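PDB 6O1X: DNA translocase coupling protein from Clostridium perfringens, which binds ATP and probably DNA as the coupling ATPase of plasmid conjugation, the deposited piece including its FtsK/SpoIIIE-type P-loop motor domain. Local coordinates for residues Q156-Y161 / R228-I233; I233-E238 / I276-P281. One frame throughout, in Å; residues are numbered along the deposited sequence.

Interaction 1. Residues Q156-Y161 / R228-I233; sequences QGAIAY and RIIVVI. With BGC (beta-D-glucopyranose), chain D.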
# COMPACT_ATOMS: atom_id res chain seq x y z
N GLN A 156 15.43 0.86 13.89
CA GLN A 156 14.99 0.28 15.18
C GLN A 156 15.79 -0.99 15.53
O GLN A 156 15.49 -1.63 16.53
CB GLN A 156 13.47 -0.03 15.19
CG GLN A 156 12.54 1.19 15.24
CD GLN A 156 11.08 0.81 15.00
OE1 GLN A 156 10.65 -0.35 15.14
NE2 GLN A 156 10.28 1.80 14.65
N GLY A 157 16.79 -1.33 14.72
CA GLY A 157 17.67 -2.47 14.99
C GLY A 157 17.23 -3.83 14.49
O GLY A 157 17.72 -4.85 14.99
N ALA A 158 16.34 -3.87 13.48
CA ALA A 158 15.91 -5.15 12.92
C ALA A 158 17.00 -5.76 12.01
O ALA A 158 17.81 -5.01 11.43
CB ALA A 158 14.62 -4.95 12.12
N ILE A 159 17.00 -7.10 11.88
CA ILE A 159 17.81 -7.92 10.96
C ILE A 159 16.96 -7.95 9.67
O ILE A 159 15.77 -8.25 9.74
CB ILE A 159 18.01 -9.38 11.49
CG1 ILE A 159 18.90 -9.45 12.75
CG2 ILE A 159 18.52 -10.33 10.38
CD1 ILE A 159 18.72 -10.77 13.51
N ALA A 160 17.57 -7.72 8.50
CA ALA A 160 16.84 -7.69 7.25
C ALA A 160 17.30 -8.69 6.19
O ALA A 160 18.50 -8.93 6.03
CB ALA A 160 16.89 -6.28 6.67
N TYR A 161 16.30 -9.23 5.42
CA TYR A 161 16.48 -10.09 4.26
C TYR A 161 15.70 -9.50 3.14
O TYR A 161 14.56 -9.09 3.34
CB TYR A 161 16.06 -11.53 4.53
CG TYR A 161 16.85 -12.16 5.65
CD1 TYR A 161 18.09 -12.74 5.41
CD2 TYR A 161 16.34 -12.20 6.94
CE1 TYR A 161 18.81 -13.34 6.44
CE2 TYR A 161 17.07 -12.76 7.98
CZ TYR A 161 18.31 -13.33 7.72
OH TYR A 161 19.00 -13.93 8.74
N ARG A 228 13.86 -8.39 15.77
CA ARG A 228 12.81 -8.43 14.75
C ARG A 228 13.50 -8.77 13.41
O ARG A 228 14.55 -8.21 13.08
CB ARG A 228 12.07 -7.07 14.62
CG ARG A 228 10.94 -7.08 13.55
CD ARG A 228 10.01 -5.86 13.54
NE ARG A 228 9.44 -5.60 14.87
CZ ARG A 228 8.35 -6.17 15.36
NH1 ARG A 228 7.66 -7.04 14.62
NH2 ARG A 228 7.95 -5.91 16.60
N ILE A 229 12.89 -9.67 12.65
CA ILE A 229 13.39 -10.03 11.33
C ILE A 229 12.43 -9.45 10.30
O ILE A 229 11.24 -9.74 10.32
CB ILE A 229 13.64 -11.57 11.17
CG1 ILE A 229 14.76 -12.05 12.15
CG2 ILE A 229 13.96 -11.94 9.69
CD1 ILE A 229 15.05 -13.50 12.17
N ILE A 230 12.95 -8.59 9.43
CA ILE A 230 12.16 -8.00 8.35
C ILE A 230 12.57 -8.65 7.01
O ILE A 230 13.74 -8.64 6.64
CB ILE A 230 12.13 -6.42 8.31
CG1 ILE A 230 11.35 -5.89 7.08
CG2 ILE A 230 13.53 -5.80 8.30
CD1 ILE A 230 9.95 -6.36 6.87
N VAL A 231 11.58 -9.20 6.30
CA VAL A 231 11.75 -9.87 5.00
C VAL A 231 11.03 -9.09 3.88
O VAL A 231 9.80 -9.01 3.86
CB VAL A 231 11.29 -11.36 5.03
CG1 VAL A 231 11.81 -12.11 3.80
CG2 VAL A 231 11.72 -12.04 6.32
N VAL A 232 11.80 -8.54 2.96
CA VAL A 232 11.23 -7.75 1.88
C VAL A 232 11.27 -8.57 0.62
O VAL A 232 12.34 -8.90 0.13
CB VAL A 232 11.90 -6.34 1.70
CG1 VAL A 232 11.17 -5.53 0.65
CG2 VAL A 232 11.96 -5.57 3.01
N ILE A 233 10.10 -8.93 0.11
CA ILE A 233 9.96 -9.68 -1.13
C ILE A 233 9.59 -8.64 -2.15
O ILE A 233 8.51 -8.07 -2.08
CB ILE A 233 8.88 -10.79 -1.00
CG1 ILE A 233 9.27 -11.76 0.14
CG2 ILE A 233 8.68 -11.53 -2.37
CD1 ILE A 233 8.16 -12.61 0.68
C2 BGC D . 21.80 -16.73 9.10
C3 BGC D . 22.21 -18.20 8.97
C4 BGC D . 21.23 -18.94 8.06
C5 BGC D . 21.11 -18.21 6.72
C6 BGC D . 20.06 -18.80 5.81
C1 BGC D . 21.69 -16.11 7.71
O1 BGC D . 21.35 -14.78 7.83
O2 BGC D . 22.75 -16.01 9.88
O3 BGC D . 22.24 -18.82 10.25
O4 BGC D . 21.68 -20.27 7.84
O5 BGC D . 20.73 -16.84 6.95
O6 BGC D . 20.06 -18.13 4.55
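Y161 on strand 159-163 and I229 on strand 229-233 meet on one face of a parallel strand pair. The Y161 side chain can be followed outward. Its CB lies 4.4 Å from V231 CG1, the neighbour in register. The ring starts beside the backbone N, with CG anti to the carbonyl carbon (chi1 -60°). This brings one ring edge to I229: CD2 and CE2 are each 3.6 Å from I229 CG2, which sits in the ring plane. On the other edge CE1 is near O1 of the glucose. At the tip, Y161 OH and BGC O1 share a hydrogen bond of 2.7 Å. L191 and Y194 of helix 185-209 also touch the Y161 side chain and belong to the same sugar pocket.

The backbones are joined by four bonds. I159 N reaches R228 O, I230 N reaches I159 O, Y161 N reaches I230 O, and V232 N reaches Y161 O at 2.8 Å. On the opposite face A160 CB packs on I230 CG2 at 3.8 Å, and A158 CB approaches the same methyl at 4.1 Å. L150 of helix 142-155 covers A160 and I230 there. The guanidinium of R228 turns elsewhere, to N127, N273 and E109. Before the strand, G157 ends helix 142-155 in a Schellman motif. Adjacent parallel strands with helices on both faces are characteristic of the P-loop NTPase core.

Interaction 2. Residues I233-E238 / I276-P281; sequences IDELAE and IGVQRP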
# COMPACT_ATOMS: atom_id res chain seq x y z
N ILE A 233 10.10 -8.93 0.11
CA ILE A 233 9.96 -9.68 -1.13
C ILE A 233 9.59 -8.64 -2.15
O ILE A 233 8.51 -8.07 -2.08
CB ILE A 233 8.88 -10.79 -1.00
CG1 ILE A 233 9.27 -11.76 0.14
CG2 ILE A 233 8.68 -11.53 -2.37
CD1 ILE A 233 8.16 -12.61 0.68
N ASP A 234 10.52 -8.34 -3.06
CA ASP A 234 10.32 -7.32 -4.07
C ASP A 234 9.18 -7.66 -5.03
O ASP A 234 8.39 -6.78 -5.37
CB ASP A 234 11.63 -7.02 -4.83
CG ASP A 234 11.49 -5.83 -5.75
OD1 ASP A 234 11.30 -4.69 -5.23
OD2 ASP A 234 11.53 -6.03 -7.00
N GLU A 235 9.09 -8.92 -5.47
CA GLU A 235 8.03 -9.32 -6.39
C GLU A 235 7.50 -10.69 -6.08
O GLU A 235 8.18 -11.71 -6.31
CB GLU A 235 8.47 -9.19 -7.89
CG GLU A 235 7.38 -9.62 -8.89
CD GLU A 235 5.99 -9.03 -8.72
OE1 GLU A 235 5.85 -7.79 -8.80
OE2 GLU A 235 5.03 -9.81 -8.51
N LEU A 236 6.26 -10.72 -5.58
CA LEU A 236 5.58 -11.95 -5.19
C LEU A 236 5.47 -12.96 -6.34
O LEU A 236 5.62 -14.17 -6.09
CB LEU A 236 4.19 -11.65 -4.60
CG LEU A 236 3.45 -12.84 -3.94
CD1 LEU A 236 4.35 -13.59 -2.92
CD2 LEU A 236 2.07 -12.42 -3.40
N ALA A 237 5.26 -12.46 -7.61
CA ALA A 237 5.12 -13.36 -8.78
C ALA A 237 6.38 -14.22 -9.05
O ALA A 237 6.25 -15.37 -9.44
CB ALA A 237 4.67 -12.59 -10.02
N GLU A 238 7.57 -13.71 -8.71
CA GLU A 238 8.83 -14.43 -8.85
C GLU A 238 8.85 -15.72 -8.00
O GLU A 238 9.61 -16.63 -8.31
CB GLU A 238 10.01 -13.55 -8.40
CG GLU A 238 10.22 -12.25 -9.14
CD GLU A 238 11.35 -11.39 -8.60
OE1 GLU A 238 11.68 -11.49 -7.40
OE2 GLU A 238 11.91 -10.59 -9.40
N ILE A 276 5.71 -7.65 1.21
CA ILE A 276 5.62 -8.19 -0.14
C ILE A 276 5.21 -7.18 -1.19
O ILE A 276 4.20 -6.50 -1.02
CB ILE A 276 4.66 -9.41 -0.10
CG1 ILE A 276 5.07 -10.41 1.02
CG2 ILE A 276 4.65 -10.11 -1.46
CD1 ILE A 276 3.92 -11.33 1.58
N GLY A 277 5.98 -7.12 -2.28
CA GLY A 277 5.68 -6.28 -3.43
C GLY A 277 4.97 -7.06 -4.52
O GLY A 277 5.29 -8.23 -4.75
N VAL A 278 3.95 -6.46 -5.17
CA VAL A 278 3.25 -7.06 -6.32
C VAL A 278 3.04 -5.98 -7.38
O VAL A 278 2.55 -4.89 -7.07
CB VAL A 278 1.88 -7.79 -6.06
CG1 VAL A 278 1.53 -8.72 -7.23
CG2 VAL A 278 1.89 -8.57 -4.77
N GLN A 279 3.36 -6.29 -8.64
CA GLN A 279 3.16 -5.36 -9.76
C GLN A 279 1.84 -5.63 -10.47
O GLN A 279 1.09 -4.69 -10.76
CB GLN A 279 4.32 -5.48 -10.73
CG GLN A 279 4.54 -4.25 -11.59
CD GLN A 279 5.98 -4.18 -12.04
OE1 GLN A 279 6.80 -3.41 -11.50
NE2 GLN A 279 6.30 -5.00 -13.03
N ARG A 280 1.55 -6.92 -10.71
CA ARG A 280 0.40 -7.42 -11.43
C ARG A 280 -0.49 -8.31 -10.58
O ARG A 280 -0.22 -9.52 -10.44
CB ARG A 280 0.87 -8.17 -12.70
CG ARG A 280 -0.24 -8.44 -13.70
CD ARG A 280 -0.67 -7.15 -14.38
NE ARG A 280 -1.92 -6.62 -13.83
CZ ARG A 280 -2.33 -5.37 -14.01
NH1 ARG A 280 -3.49 -4.97 -13.51
NH2 ARG A 280 -1.58 -4.51 -14.70
N PRO A 281 -1.58 -7.74 -10.05
CA PRO A 281 -2.55 -8.53 -9.28
C PRO A 281 -3.14 -9.69 -10.08
O PRO A 281 -3.77 -9.48 -11.12
CB PRO A 281 -3.62 -7.50 -8.91
CG PRO A 281 -2.94 -6.18 -8.99
CD PRO A 281 -2.02 -6.33 -10.16
O HOH W 1 3.20 -9.05 -10.30
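I233 and I276 form a parallel beta bridge, with their CA atoms 4.7 Å apart. G277 N donates to I233 O at 2.7 Å. The 233-238 chain then leaves the strand, yet L236 N still reaches G277 O at 2.8 Å. G277 takes part in both bonds, and its CA makes a CA-H...O contact of 3.4 Å with D234 O, on the side where a CB would collide with that oxygen.

The I233 and I276 side chains lie side by side and point the same way. I276 CG2 packs against L236, 3.5 Å from its CB, and also meets CD1. V278 CG2 touches the same CB from farther along the strand. E235 bends at chi2 (51°), which brings its carboxylate back toward 276-281 although its CB points away. OE1 takes a weak bond from Q279 N. OE2 accepts from A237 N at 2.8 Å through its anti lone pair, a capping bond at the turn that leads into the helix. OE2 also accepts from water 1, which in turn accepts from R280 N at 2.7 Å. One carboxylate thus links that turn to the residues after strand 272-278.

Beyond the contact, D234 OD1 has a weak hydrogen bond to S143 of the P-loop, and Q279 OE1 a weak one to T138. The acidic pair D234-E235 directly following the hydrophobic strand 229-233 is consistent with a Walker B motif, and Q279 after the next strand with a sensor position, as in P-loop ATPases of the FtsK family.

In the fold
Both contacts belong to the large mixed sheet of the FtsK/SpoIIIE-type domain, and their centres are about 18 Å apart. They come in series along the chain. Interaction 1 pairs strand 159-163 with strand 229-233, and interaction 2 starts at I233, the residue they share, and reaches strand 272-278. Strand 229-233 therefore lies between its two parallel neighbours, 159-163 and 272-278. Interaction 1 lies along this strand and extends toward the glucose bound beside helix 185-209. Interaction 2 lies at and just past its C-terminal end, with the Q279 side chain about 4 Å from the bound ATP analogue. One strand thus joins the sugar-side part of the sheet to the nucleotide side.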